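Local coordinates for protein STE5 (Saccharomyces cerevisiae, PDB 3FZE) that serves as a scaffold in yeast pheromone signalling, its minimal scaffold domain co-catalysing phosphorylation of the MAP kinase Fus3 by Ste7, at residues Pro17-Ile22 with Arg53-Phe58; Ile23-Phe28 with Ala115-Asn120; Leu37-Asn42 with Ser169-Leu174; Leu47-Ala52 with Phe181-Asp186; Gly151-Asp156 with Leu164-Ser169. All blocks are in the same frame, centred on the assembly; numbering follows the deposited sequence.

Interaction 1: Pro17-Ile22 with Arg53-Phe58; sequences PDNLAI and RLQFCF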
# COMPACT_ATOMS: atom_id res chain seq x y z
N PRO A 17 2.85 -15.16 1.25
CA PRO A 17 2.96 -14.42 2.50
C PRO A 17 1.87 -14.83 3.49
O PRO A 17 0.77 -15.14 3.06
CB PRO A 17 2.74 -12.96 2.08
CG PRO A 17 2.08 -13.03 0.74
CD PRO A 17 2.54 -14.30 0.10
N ASP A 18 2.19 -14.84 4.78
CA ASP A 18 1.23 -15.12 5.84
C ASP A 18 0.33 -13.92 6.12
O ASP A 18 -0.76 -14.06 6.70
CB ASP A 18 1.98 -15.47 7.13
CG ASP A 18 2.82 -16.73 6.99
OD1 ASP A 18 2.27 -17.77 6.57
OD2 ASP A 18 4.03 -16.67 7.30
N ASN A 19 0.82 -12.75 5.72
CA ASN A 19 0.14 -11.49 5.97
C ASN A 19 0.72 -10.40 5.07
O ASN A 19 1.81 -10.56 4.49
CB ASN A 19 0.29 -11.07 7.45
CG ASN A 19 -0.74 -10.05 7.89
OD1 ASN A 19 -1.77 -9.90 7.24
ND2 ASN A 19 -0.47 -9.35 8.99
N LEU A 20 -0.02 -9.30 4.92
CA LEU A 20 0.46 -8.15 4.17
C LEU A 20 0.39 -6.90 5.01
O LEU A 20 -0.49 -6.76 5.87
CB LEU A 20 -0.41 -7.91 2.94
CG LEU A 20 -0.50 -9.02 1.90
CD1 LEU A 20 -1.46 -8.61 0.80
CD2 LEU A 20 0.87 -9.33 1.34
N ALA A 21 1.30 -5.98 4.72
CA ALA A 21 1.21 -4.60 5.18
C ALA A 21 1.08 -3.74 3.95
O ALA A 21 1.96 -3.76 3.08
CB ALA A 21 2.46 -4.22 5.96
N ILE A 22 -0.02 -2.99 3.87
CA ILE A 22 -0.30 -2.13 2.73
C ILE A 22 0.02 -0.68 3.07
O ILE A 22 -0.61 -0.10 3.96
CB ILE A 22 -1.79 -2.22 2.31
CG1 ILE A 22 -2.27 -3.68 2.26
CG2 ILE A 22 -2.01 -1.54 0.97
CD1 ILE A 22 -1.68 -4.49 1.10
N ARG A 53 -5.41 -10.38 9.71
CA ARG A 53 -4.48 -9.49 10.42
C ARG A 53 -3.85 -8.44 9.49
O ARG A 53 -2.82 -7.84 9.80
CB ARG A 53 -3.42 -10.32 11.14
CG ARG A 53 -4.06 -11.31 12.12
CD ARG A 53 -3.04 -12.22 12.78
NE ARG A 53 -2.49 -13.13 11.80
CZ ARG A 53 -1.32 -12.98 11.21
NH1 ARG A 53 -0.56 -11.94 11.54
NH2 ARG A 53 -0.91 -13.85 10.31
N LEU A 54 -4.49 -8.21 8.35
CA LEU A 54 -4.03 -7.19 7.40
C LEU A 54 -3.66 -5.87 8.09
O LEU A 54 -4.46 -5.32 8.84
CB LEU A 54 -5.13 -6.92 6.37
CG LEU A 54 -4.75 -6.03 5.19
CD1 LEU A 54 -3.61 -6.63 4.37
CD2 LEU A 54 -5.99 -5.79 4.33
N GLN A 55 -2.46 -5.36 7.79
CA GLN A 55 -1.99 -4.08 8.31
C GLN A 55 -1.95 -3.04 7.21
O GLN A 55 -1.79 -3.38 6.03
CB GLN A 55 -0.58 -4.23 8.88
CG GLN A 55 -0.46 -5.29 9.96
CD GLN A 55 -1.16 -4.86 11.22
OE1 GLN A 55 -0.80 -3.84 11.82
NE2 GLN A 55 -2.17 -5.61 11.63
N PHE A 56 -2.09 -1.77 7.58
CA PHE A 56 -2.05 -0.70 6.61
C PHE A 56 -1.36 0.51 7.21
O PHE A 56 -1.20 0.63 8.42
CB PHE A 56 -3.45 -0.28 6.18
CG PHE A 56 -4.18 0.54 7.21
CD1 PHE A 56 -4.19 1.93 7.12
CD2 PHE A 56 -4.80 -0.06 8.29
CE1 PHE A 56 -4.84 2.70 8.08
CE2 PHE A 56 -5.45 0.69 9.26
CZ PHE A 56 -5.46 2.07 9.16
N CYS A 57 -0.95 1.41 6.33
CA CYS A 57 -0.48 2.72 6.73
C CYS A 57 -0.79 3.69 5.60
O CYS A 57 -0.47 3.42 4.45
CB CYS A 57 1.02 2.68 7.00
SG CYS A 57 1.69 4.25 7.60
N PHE A 58 -1.44 4.80 5.94
CA PHE A 58 -1.71 5.87 4.99
C PHE A 58 -0.74 7.02 5.23
O PHE A 58 -0.52 7.41 6.37
CB PHE A 58 -3.14 6.40 5.16
CG PHE A 58 -4.19 5.52 4.53
CD1 PHE A 58 -4.35 5.49 3.16
CD2 PHE A 58 -5.02 4.76 5.33
CE1 PHE A 58 -5.33 4.68 2.58
CE2 PHE A 58 -6.01 3.96 4.76
CZ PHE A 58 -6.15 3.91 3.39
O HOH W 1 -3.61 -12.00 8.04
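Asn19 reaches across to the chain just ahead of the neighbouring strand, its ND2 donating to Arg53 O at 2.9 Å. The oxygen is met from above its plane, and Gln55 NE2 comes to Arg53 O from the opposite face at 3.0 Å. With CG anti to the backbone N (chi1 -161°), the amide of Asn19 is carried toward Arg53, and a water donating to OD1 accepts from Arg53 N. Gln55 N donates to Leu20 O, Ile22 N to Gln55 O at 2.8 Å, and Cys57 N to Ile22 O, the pattern of parallel strands. Leu54 CD1 packs on Leu20 CB at 3.7 Å. Leu54 also rests on Leu47 of helix 35-50, the crossover of this beta-alpha-beta unit, while the Arg53 guanidinium is salt-bridged to Glu109. A leucine in place of Asn19 offers no amide, so Arg53 O is likely to keep only Gln55 NE2 and the water bridge to be lost. The Asn19 amide thus carries cross-strand bonding past the point where the backbones pair.

Interaction 2: Ile23-Phe28 with Ala115-Asn120; sequences ILQIDF and AVSNSN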
# COMPACT_ATOMS: atom_id res chain seq x y z
N ILE A 23 0.99 -0.09 2.38
CA ILE A 23 1.35 1.30 2.64
C ILE A 23 0.95 2.14 1.44
O ILE A 23 1.43 1.92 0.33
CB ILE A 23 2.86 1.43 2.94
CG1 ILE A 23 3.27 0.42 4.01
CG2 ILE A 23 3.18 2.84 3.40
CD1 ILE A 23 4.66 -0.17 3.84
N LEU A 24 0.02 3.07 1.66
CA LEU A 24 -0.57 3.87 0.59
C LEU A 24 -0.31 5.35 0.82
O LEU A 24 -0.71 5.91 1.84
CB LEU A 24 -2.08 3.62 0.49
CG LEU A 24 -2.54 2.17 0.29
CD1 LEU A 24 -4.06 2.14 0.17
CD2 LEU A 24 -1.89 1.53 -0.93
N GLN A 25 0.41 5.97 -0.11
CA GLN A 25 0.67 7.39 -0.03
C GLN A 25 -0.21 8.08 -1.05
O GLN A 25 -0.09 7.81 -2.25
CB GLN A 25 2.13 7.65 -0.32
CG GLN A 25 2.46 9.12 -0.39
CD GLN A 25 3.95 9.34 -0.45
OE1 GLN A 25 4.66 8.63 -1.16
NE2 GLN A 25 4.44 10.33 0.30
N ILE A 26 -1.10 8.94 -0.58
CA ILE A 26 -2.07 9.58 -1.47
C ILE A 26 -1.96 11.11 -1.51
O ILE A 26 -2.07 11.79 -0.48
CB ILE A 26 -3.52 9.19 -1.11
CG1 ILE A 26 -3.65 7.67 -0.98
CG2 ILE A 26 -4.47 9.72 -2.18
CD1 ILE A 26 -5.01 7.18 -0.51
N ASP A 27 -1.72 11.62 -2.71
CA ASP A 27 -1.89 13.04 -3.02
C ASP A 27 -3.32 13.18 -3.52
O ASP A 27 -3.66 12.73 -4.62
CB ASP A 27 -0.89 13.46 -4.11
CG ASP A 27 -1.04 14.91 -4.52
OD1 ASP A 27 -2.12 15.49 -4.26
OD2 ASP A 27 -0.09 15.48 -5.11
N PHE A 28 -4.17 13.77 -2.69
CA PHE A 28 -5.59 13.82 -2.98
C PHE A 28 -5.93 14.77 -4.13
O PHE A 28 -6.98 14.63 -4.77
CB PHE A 28 -6.37 14.22 -1.73
CG PHE A 28 -6.27 13.21 -0.63
CD1 PHE A 28 -7.14 12.13 -0.59
CD2 PHE A 28 -5.31 13.34 0.36
CE1 PHE A 28 -7.06 11.21 0.43
CE2 PHE A 28 -5.22 12.41 1.37
CZ PHE A 28 -6.10 11.35 1.41
N ALA A 115 3.89 -1.19 -1.20
CA ALA A 115 3.97 0.27 -1.08
C ALA A 115 3.51 0.91 -2.38
O ALA A 115 4.11 0.70 -3.43
CB ALA A 115 5.40 0.70 -0.72
N VAL A 116 2.43 1.68 -2.31
CA VAL A 116 1.86 2.30 -3.49
C VAL A 116 1.71 3.80 -3.25
O VAL A 116 1.22 4.22 -2.19
CB VAL A 116 0.49 1.70 -3.85
CG1 VAL A 116 0.03 2.19 -5.22
CG2 VAL A 116 0.54 0.16 -3.82
N SER A 117 2.11 4.61 -4.22
CA SER A 117 2.05 6.07 -4.07
C SER A 117 1.71 6.73 -5.40
O SER A 117 2.13 6.27 -6.46
CB SER A 117 3.40 6.59 -3.55
OG SER A 117 3.43 8.02 -3.48
N ASN A 118 0.94 7.81 -5.35
CA ASN A 118 0.70 8.60 -6.56
C ASN A 118 1.31 9.99 -6.46
O ASN A 118 1.05 10.84 -7.31
CB ASN A 118 -0.80 8.71 -6.85
CG ASN A 118 -1.51 9.65 -5.89
OD1 ASN A 118 -1.02 9.89 -4.79
ND2 ASN A 118 -2.66 10.18 -6.30
N SER A 119 2.11 10.22 -5.42
CA SER A 119 2.65 11.56 -5.17
C SER A 119 3.94 11.83 -5.94
O SER A 119 4.54 10.91 -6.50
CB SER A 119 2.87 11.80 -3.67
OG SER A 119 3.84 10.92 -3.13
N ASN A 120 4.36 13.08 -5.97
CA ASN A 120 5.53 13.47 -6.75
C ASN A 120 6.80 12.70 -6.39
O ASN A 120 7.05 12.40 -5.22
CB ASN A 120 5.77 14.97 -6.64
CG ASN A 120 4.66 15.78 -7.29
OD1 ASN A 120 4.00 15.32 -8.22
ND2 ASN A 120 4.45 16.99 -6.79
O HOH W 2 2.60 15.04 -4.84
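Gln25 CG and Ser117 OG are both anti to their backbone N (chi1 174° and 176°), and this brings Ser117 OG within 2.7 Å of Gln25 OE1, to which it donates from a position tilted off the amide plane. The same OG accepts from Ser119 N, forming an ST turn as the chain leaves its strand. Asn118 is folded differently: CG sits between its own N and carbonyl carbon (chi1 73°), which brings the amide up to the Asp27 backbone. Asn118 OD1 takes Asp27 N at 2.8 Å, in plane and on a lone pair, while Asn118 ND2 gives a longer bond to Asp27 O at 3.2 Å. These bonds continue the pairing of two parallel strands in the middle of the vWA-like sheet, where Val116 N binds Ile23 O and Gln25 N binds Val116 O. Leu24 CD2 and Val116 CB touch at 3.8 Å, side by side beneath Trp170 of helix 170-180. On the other face Gln25 is also held by Ile127 N, Lys125 O and Asp60 O.

Interaction 3: Leu37-Asn42 with Ser169-Leu174; sequences LIVVYN and SWTFVL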
# COMPACT_ATOMS: atom_id res chain seq x y z
N LEU A 37 -10.60 6.54 -4.26
CA LEU A 37 -10.83 6.32 -2.83
C LEU A 37 -11.77 5.14 -2.56
O LEU A 37 -11.58 4.37 -1.62
CB LEU A 37 -11.35 7.58 -2.14
CG LEU A 37 -10.32 8.35 -1.30
CD1 LEU A 37 -8.91 8.21 -1.87
CD2 LEU A 37 -10.73 9.81 -1.13
N ILE A 38 -12.79 4.99 -3.39
CA ILE A 38 -13.71 3.88 -3.24
C ILE A 38 -13.02 2.54 -3.47
O ILE A 38 -13.27 1.56 -2.75
CB ILE A 38 -14.91 4.02 -4.20
CG1 ILE A 38 -15.72 5.26 -3.83
CG2 ILE A 38 -15.77 2.77 -4.15
CD1 ILE A 38 -16.83 5.59 -4.82
N VAL A 39 -12.11 2.50 -4.44
CA VAL A 39 -11.39 1.26 -4.71
C VAL A 39 -10.37 0.96 -3.61
O VAL A 39 -10.11 -0.20 -3.29
CB VAL A 39 -10.75 1.23 -6.13
CG1 VAL A 39 -9.59 2.19 -6.23
CG2 VAL A 39 -10.33 -0.20 -6.49
N VAL A 40 -9.81 2.00 -3.01
CA VAL A 40 -8.95 1.80 -1.85
C VAL A 40 -9.73 1.13 -0.70
O VAL A 40 -9.29 0.13 -0.12
CB VAL A 40 -8.34 3.13 -1.37
CG1 VAL A 40 -7.65 2.95 -0.01
CG2 VAL A 40 -7.35 3.64 -2.41
N TYR A 41 -10.89 1.69 -0.39
CA TYR A 41 -11.74 1.10 0.64
C TYR A 41 -12.13 -0.33 0.31
O TYR A 41 -11.96 -1.22 1.14
CB TYR A 41 -13.00 1.96 0.85
CG TYR A 41 -14.01 1.34 1.79
CD1 TYR A 41 -13.73 1.22 3.15
CD2 TYR A 41 -15.23 0.87 1.33
CE1 TYR A 41 -14.65 0.63 4.02
CE2 TYR A 41 -16.16 0.29 2.19
CZ TYR A 41 -15.86 0.18 3.54
OH TYR A 41 -16.76 -0.39 4.42
N ASN A 42 -12.66 -0.55 -0.89
CA ASN A 42 -13.13 -1.88 -1.25
C ASN A 42 -12.01 -2.90 -1.24
O ASN A 42 -12.21 -4.05 -0.86
CB ASN A 42 -13.81 -1.88 -2.62
CG ASN A 42 -15.15 -1.19 -2.61
OD1 ASN A 42 -15.77 -1.04 -1.56
ND2 ASN A 42 -15.60 -0.76 -3.78
N SER A 169 -3.45 3.56 -12.83
CA SER A 169 -4.44 4.04 -11.87
C SER A 169 -4.44 3.24 -10.59
O SER A 169 -3.94 2.10 -10.54
CB SER A 169 -5.84 4.03 -12.49
OG SER A 169 -6.33 2.70 -12.66
N TRP A 170 -5.03 3.82 -9.55
CA TRP A 170 -5.29 3.10 -8.30
C TRP A 170 -6.16 1.88 -8.56
O TRP A 170 -5.97 0.82 -7.95
CB TRP A 170 -5.99 4.03 -7.29
CG TRP A 170 -5.08 5.09 -6.73
CD1 TRP A 170 -5.03 6.40 -7.11
CD2 TRP A 170 -4.09 4.93 -5.71
NE1 TRP A 170 -4.07 7.07 -6.39
CE2 TRP A 170 -3.48 6.19 -5.53
CE3 TRP A 170 -3.66 3.85 -4.93
CZ2 TRP A 170 -2.46 6.40 -4.59
CZ3 TRP A 170 -2.64 4.06 -4.00
CH2 TRP A 170 -2.06 5.32 -3.85
N THR A 171 -7.14 2.02 -9.44
CA THR A 171 -8.07 0.94 -9.72
C THR A 171 -7.33 -0.27 -10.29
O THR A 171 -7.53 -1.40 -9.84
CB THR A 171 -9.18 1.41 -10.67
OG1 THR A 171 -10.02 2.35 -9.99
CG2 THR A 171 -10.03 0.22 -11.13
N PHE A 172 -6.46 -0.03 -11.27
CA PHE A 172 -5.74 -1.14 -11.89
C PHE A 172 -4.84 -1.86 -10.90
O PHE A 172 -4.85 -3.08 -10.82
CB PHE A 172 -4.92 -0.69 -13.10
CG PHE A 172 -4.13 -1.80 -13.72
CD1 PHE A 172 -4.71 -2.64 -14.66
CD2 PHE A 172 -2.83 -2.05 -13.33
CE1 PHE A 172 -4.00 -3.68 -15.21
CE2 PHE A 172 -2.11 -3.09 -13.87
CZ PHE A 172 -2.70 -3.91 -14.81
N VAL A 173 -4.07 -1.09 -10.13
CA VAL A 173 -3.17 -1.67 -9.14
C VAL A 173 -3.92 -2.49 -8.11
O VAL A 173 -3.58 -3.65 -7.84
CB VAL A 173 -2.38 -0.58 -8.40
CG1 VAL A 173 -1.61 -1.18 -7.23
CG2 VAL A 173 -1.43 0.12 -9.36
N LEU A 174 -4.97 -1.91 -7.55
CA LEU A 174 -5.69 -2.55 -6.45
C LEU A 174 -6.59 -3.71 -6.91
O LEU A 174 -6.71 -4.71 -6.22
CB LEU A 174 -6.47 -1.51 -5.64
CG LEU A 174 -5.55 -0.52 -4.92
CD1 LEU A 174 -6.35 0.60 -4.26
CD2 LEU A 174 -4.69 -1.26 -3.90
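Val39 packs against Trp170, Thr171 and Leu174 in an apolar helix-helix contact on one side of the central sheet, where helix 35-50 runs beside the first turn of helix 170-180. The local axes come within 9.2 Å and diverge by only 17°, so these two segments run nearly parallel. Val39 places CG1 between its backbone N and carbonyl carbon (chi1 71°), and that methyl stands 3.8 Å from Thr171 OG1, the two side chains crossing at about a right angle. Val39 CG1 also lies 4.2 Å from Trp170 CB, while Val39 CG2 is next to Leu174 CB. One residue on, Val40 CG2 approaches Leu174 CD1 to 3.7 Å in the conformer described and lies obliquely to the indole near Trp170 CE3. This is the alpha/beta/alpha arrangement of a vWA-like domain: Val40 and Trp170 both reach down to Leu24 of strand 19-26, and Trp170 touches Ile26 and Asn118 as well. The start of the second helix is fixed by Ser169 in the N-cap position, whose OG accepts from Phe172 N at 3.1 Å. No hydrogen bond passes between the two segments. Phe172, on the far side of its helix, packs instead against Thr5 and Ile6 of helix 2-14.

Interaction 4: Leu47-Ala52 with Phe181-Asp186; sequences LTIKFA and FGLSFD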
# COMPACT_ATOMS: atom_id res chain seq x y z
N LEU A 47 -9.32 -7.69 1.02
CA LEU A 47 -8.08 -8.38 1.39
C LEU A 47 -8.17 -9.02 2.78
O LEU A 47 -7.51 -10.02 3.03
CB LEU A 47 -6.89 -7.43 1.30
CG LEU A 47 -6.43 -7.16 -0.14
CD1 LEU A 47 -5.55 -5.91 -0.23
CD2 LEU A 47 -5.69 -8.40 -0.67
N THR A 48 -8.99 -8.46 3.66
CA THR A 48 -9.17 -9.06 4.98
C THR A 48 -9.88 -10.42 4.95
O THR A 48 -9.79 -11.17 5.92
CB THR A 48 -9.90 -8.16 5.99
OG1 THR A 48 -11.24 -7.92 5.54
CG2 THR A 48 -9.15 -6.84 6.19
N ILE A 49 -10.57 -10.73 3.86
CA ILE A 49 -11.18 -12.06 3.72
C ILE A 49 -10.08 -13.13 3.76
O ILE A 49 -10.25 -14.20 4.34
CB ILE A 49 -11.96 -12.19 2.39
CG1 ILE A 49 -13.17 -11.25 2.38
CG2 ILE A 49 -12.37 -13.64 2.13
CD1 ILE A 49 -13.80 -11.11 1.02
N LYS A 50 -8.93 -12.80 3.16
CA LYS A 50 -7.78 -13.71 3.15
C LYS A 50 -6.80 -13.47 4.31
O LYS A 50 -6.21 -14.42 4.85
CB LYS A 50 -7.02 -13.59 1.83
CG LYS A 50 -5.85 -14.57 1.73
CD LYS A 50 -5.37 -14.76 0.29
CE LYS A 50 -4.15 -15.68 0.24
NZ LYS A 50 -4.52 -17.12 0.35
N PHE A 51 -6.64 -12.20 4.67
CA PHE A 51 -5.66 -11.78 5.67
C PHE A 51 -6.36 -11.04 6.81
O PHE A 51 -6.46 -9.82 6.78
CB PHE A 51 -4.62 -10.83 5.02
CG PHE A 51 -3.84 -11.46 3.90
CD1 PHE A 51 -2.90 -12.45 4.15
CD2 PHE A 51 -4.05 -11.07 2.58
CE1 PHE A 51 -2.17 -13.03 3.12
CE2 PHE A 51 -3.32 -11.64 1.54
CZ PHE A 51 -2.39 -12.62 1.81
N ALA A 52 -6.84 -11.77 7.81
CA ALA A 52 -7.57 -11.15 8.91
C ALA A 52 -6.71 -10.12 9.66
O ALA A 52 -7.21 -9.13 10.19
CB ALA A 52 -8.08 -12.21 9.87
N PHE A 181 -5.34 -12.60 -5.71
CA PHE A 181 -5.60 -13.45 -4.54
C PHE A 181 -6.98 -14.13 -4.57
O PHE A 181 -7.36 -14.80 -3.61
CB PHE A 181 -5.41 -12.66 -3.24
CG PHE A 181 -3.97 -12.36 -2.93
CD1 PHE A 181 -3.15 -13.35 -2.40
CD2 PHE A 181 -3.43 -11.11 -3.16
CE1 PHE A 181 -1.83 -13.09 -2.11
CE2 PHE A 181 -2.10 -10.85 -2.88
CZ PHE A 181 -1.30 -11.84 -2.35
N GLY A 182 -7.72 -13.96 -5.66
CA GLY A 182 -9.03 -14.57 -5.81
C GLY A 182 -10.13 -13.86 -5.03
O GLY A 182 -11.13 -14.47 -4.66
N LEU A 183 -9.95 -12.57 -4.79
CA LEU A 183 -10.96 -11.79 -4.09
C LEU A 183 -11.72 -10.91 -5.08
O LEU A 183 -11.27 -10.71 -6.21
CB LEU A 183 -10.31 -10.95 -2.99
CG LEU A 183 -9.46 -11.77 -2.00
CD1 LEU A 183 -8.55 -10.87 -1.18
CD2 LEU A 183 -10.35 -12.63 -1.10
N SER A 184 -12.88 -10.41 -4.66
CA SER A 184 -13.64 -9.44 -5.45
C SER A 184 -14.37 -8.49 -4.50
O SER A 184 -14.26 -8.62 -3.29
CB SER A 184 -14.64 -10.13 -6.38
OG SER A 184 -15.84 -10.43 -5.69
N PHE A 185 -15.12 -7.53 -5.05
CA PHE A 185 -15.83 -6.58 -4.19
C PHE A 185 -17.34 -6.85 -4.10
O PHE A 185 -18.09 -6.00 -3.61
CB PHE A 185 -15.61 -5.13 -4.68
CG PHE A 185 -14.17 -4.79 -4.99
CD1 PHE A 185 -13.86 -4.01 -6.10
CD2 PHE A 185 -13.14 -5.24 -4.18
CE1 PHE A 185 -12.53 -3.68 -6.39
CE2 PHE A 185 -11.81 -4.91 -4.47
CZ PHE A 185 -11.51 -4.13 -5.58
N ASP A 186 -17.78 -8.02 -4.54
CA ASP A 186 -19.21 -8.29 -4.62
C ASP A 186 -19.87 -8.57 -3.27
O ASP A 186 -21.09 -8.68 -3.18
CB ASP A 186 -19.49 -9.45 -5.59
CG ASP A 186 -19.00 -10.78 -5.07
OD1 ASP A 186 -18.47 -10.83 -3.94
OD2 ASP A 186 -19.15 -11.79 -5.79
O HOH W 3 -4.87 -16.77 -2.58
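Phe181 and Leu183 meet the last turn of helix 35-50 from a chain without regular structure that leaves helix 170-180, with Leu47 and Leu183 CA atoms 7.1 Å apart. The edge of the Phe51 ring points at the face of Phe181 in a T-shaped pair, centroids 5.5 Å apart and planes at 84°. Lys50 runs its aliphatic chain alongside the pair: CG sits over the centre of a Phe51 face, and CE reaches Phe181 CD1 at 3.7 Å. Beyond that, its NZ is joined only weakly through a water to Phe181 O. Leu183 divides its two methyls, CD1 lying 3.8 Å from Leu47 CD2 and CD2 lying 3.9 Å from Ile49 CB. Having CG beside the backbone N (chi1 -55°), Leu183 aims this fork at the helix. Leu47 continues inward to Leu177 and Cys178, while Phe185 packs along helix 35-50 at Val39 and Ala46. Gly182, with positive phi, makes the turn between Phe181 and Leu183 that ends helix 170-180 in a Schellman motif.

Interaction 5: Gly151-Asp156 with Leu164-Ser169; sequences GYLNVD and LVEASS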
# COMPACT_ATOMS: atom_id res chain seq x y z
N GLY A 151 0.48 6.56 -11.79
CA GLY A 151 0.71 7.71 -12.65
C GLY A 151 2.05 7.57 -13.35
O GLY A 151 3.10 7.57 -12.70
N TYR A 152 2.03 7.43 -14.67
CA TYR A 152 3.25 7.16 -15.42
C TYR A 152 4.25 8.30 -15.36
O TYR A 152 3.86 9.47 -15.32
CB TYR A 152 2.93 6.81 -16.88
CG TYR A 152 2.20 5.49 -17.05
CD1 TYR A 152 2.71 4.32 -16.52
CD2 TYR A 152 0.99 5.43 -17.75
CE1 TYR A 152 2.04 3.11 -16.67
CE2 TYR A 152 0.32 4.23 -17.91
CZ TYR A 152 0.85 3.07 -17.37
OH TYR A 152 0.19 1.87 -17.52
N LEU A 153 5.53 7.95 -15.35
CA LEU A 153 6.59 8.94 -15.24
C LEU A 153 7.32 9.09 -16.57
O LEU A 153 7.50 8.13 -17.31
CB LEU A 153 7.60 8.51 -14.17
CG LEU A 153 7.03 8.16 -12.80
CD1 LEU A 153 8.06 7.42 -11.96
CD2 LEU A 153 6.53 9.41 -12.10
N ASN A 154 7.74 10.32 -16.87
CA ASN A 154 8.62 10.57 -18.00
C ASN A 154 10.02 10.93 -17.50
O ASN A 154 10.77 11.65 -18.16
CB ASN A 154 8.06 11.66 -18.92
CG ASN A 154 7.78 12.96 -18.18
OD1 ASN A 154 8.00 13.07 -16.98
ND2 ASN A 154 7.28 13.95 -18.92
N VAL A 155 10.35 10.42 -16.32
CA VAL A 155 11.67 10.59 -15.73
C VAL A 155 12.17 9.25 -15.21
O VAL A 155 11.43 8.51 -14.56
CB VAL A 155 11.65 11.61 -14.57
CG1 VAL A 155 13.03 11.72 -13.92
CG2 VAL A 155 11.18 12.98 -15.07
N ASP A 156 13.43 8.94 -15.50
CA ASP A 156 14.00 7.64 -15.14
C ASP A 156 14.55 7.64 -13.71
O ASP A 156 15.44 8.42 -13.38
CB ASP A 156 15.10 7.25 -16.12
CG ASP A 156 15.72 5.90 -15.80
OD1 ASP A 156 15.13 5.16 -14.98
OD2 ASP A 156 16.78 5.58 -16.36
N LEU A 164 11.31 -0.41 -9.26
CA LEU A 164 10.12 0.43 -9.25
C LEU A 164 9.14 -0.07 -10.31
O LEU A 164 9.54 -0.50 -11.39
CB LEU A 164 10.51 1.89 -9.53
CG LEU A 164 9.35 2.88 -9.71
CD1 LEU A 164 8.58 3.06 -8.41
CD2 LEU A 164 9.87 4.21 -10.23
N VAL A 165 7.85 -0.03 -9.99
CA VAL A 165 6.82 -0.46 -10.92
C VAL A 165 5.84 0.67 -11.15
O VAL A 165 5.40 1.31 -10.20
CB VAL A 165 6.05 -1.69 -10.37
CG1 VAL A 165 4.83 -1.98 -11.23
CG2 VAL A 165 6.97 -2.90 -10.30
N GLU A 166 5.49 0.92 -12.41
CA GLU A 166 4.56 2.01 -12.73
C GLU A 166 3.20 1.49 -13.18
O GLU A 166 3.11 0.49 -13.89
CB GLU A 166 5.15 2.93 -13.81
CG GLU A 166 6.25 3.85 -13.31
CD GLU A 166 6.91 4.64 -14.43
OE1 GLU A 166 6.17 5.20 -15.27
OE2 GLU A 166 8.15 4.71 -14.46
N ALA A 167 2.15 2.18 -12.76
CA ALA A 167 0.80 1.76 -13.11
C ALA A 167 -0.09 2.95 -13.45
O ALA A 167 0.16 4.07 -13.00
CB ALA A 167 0.20 0.96 -11.97
N SER A 168 -1.14 2.69 -14.22
CA SER A 168 -1.97 3.76 -14.75
C SER A 168 -2.92 4.38 -13.73
O SER A 168 -3.18 5.58 -13.76
CB SER A 168 -2.78 3.25 -15.95
OG SER A 168 -3.67 2.23 -15.55
N SER A 169 -3.45 3.56 -12.83
CA SER A 169 -4.44 4.04 -11.87
C SER A 169 -4.44 3.24 -10.59
O SER A 169 -3.94 2.10 -10.54
CB SER A 169 -5.84 4.03 -12.49
OG SER A 169 -6.33 2.70 -12.66
O HOH W 4 -1.03 0.05 -15.57
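Two hydrogen bonds link Gly151 and Leu153 to the edge strand 165-167. Gly151 N donates to Ala167 O at 2.8 Å, a backbone bond. The other uses a side chain: Leu153 N points at Glu166 OE1, also at 2.8 Å and nearly straight at 171°, meeting the oxygen from above the carboxylate plane. Glu166 is extended beyond CG (chi2 174°), which carries its carboxylate from the strand out to the loop. The Tyr152 ring meets oxygens twice: at its edge Tyr152 CD1 lies 3.8 Å from Glu166 OE1, and one face looks toward Ala167 O. Farther out, Tyr152 OH touches Ser168 CB at 3.6 Å. The apolar contact is Leu153 CD1 with Leu164 CD2 at 4.1 Å, both leucines also resting on Met121. A water completes the set, 2.9 Å from Tyr152 OH and accepting from Ser168 N. An alanine in place of Glu166 has no carboxylate to offer Leu153 N, and the loop there is likely to be held less firmly against the strand. Glycine suits position 151, because at its backbone angles a side chain would jam against the preceding carbonyl. The arrangement is that of a surface loop folded back beside the last strand of a vWA-like sheet.

In the fold
From the N terminus, strand 19-26 enters interaction 1 with its first half and interaction 2 with its second. Interaction 1 closes the beta-alpha-beta loop through helix 35-50 to strand 55-60; interaction 2 closes a longer loop to strand 111-117, Cys57 and Leu24 meeting between them. Helix 35-50 then supplies both interaction 3, near its start, and interaction 4, at its end, which tie it to helix 170-180 and the chain beyond. Interactions 1 to 4 all cross one another. Interaction 5 is a short loop that returns to the edge strand, nested within interactions 3 and 4, and shares Ser169 with interaction 3. Trp170 joins interactions 2 and 3, binding sheet to helices; interactions 4 and 5 lie far apart, centres about 26 Å.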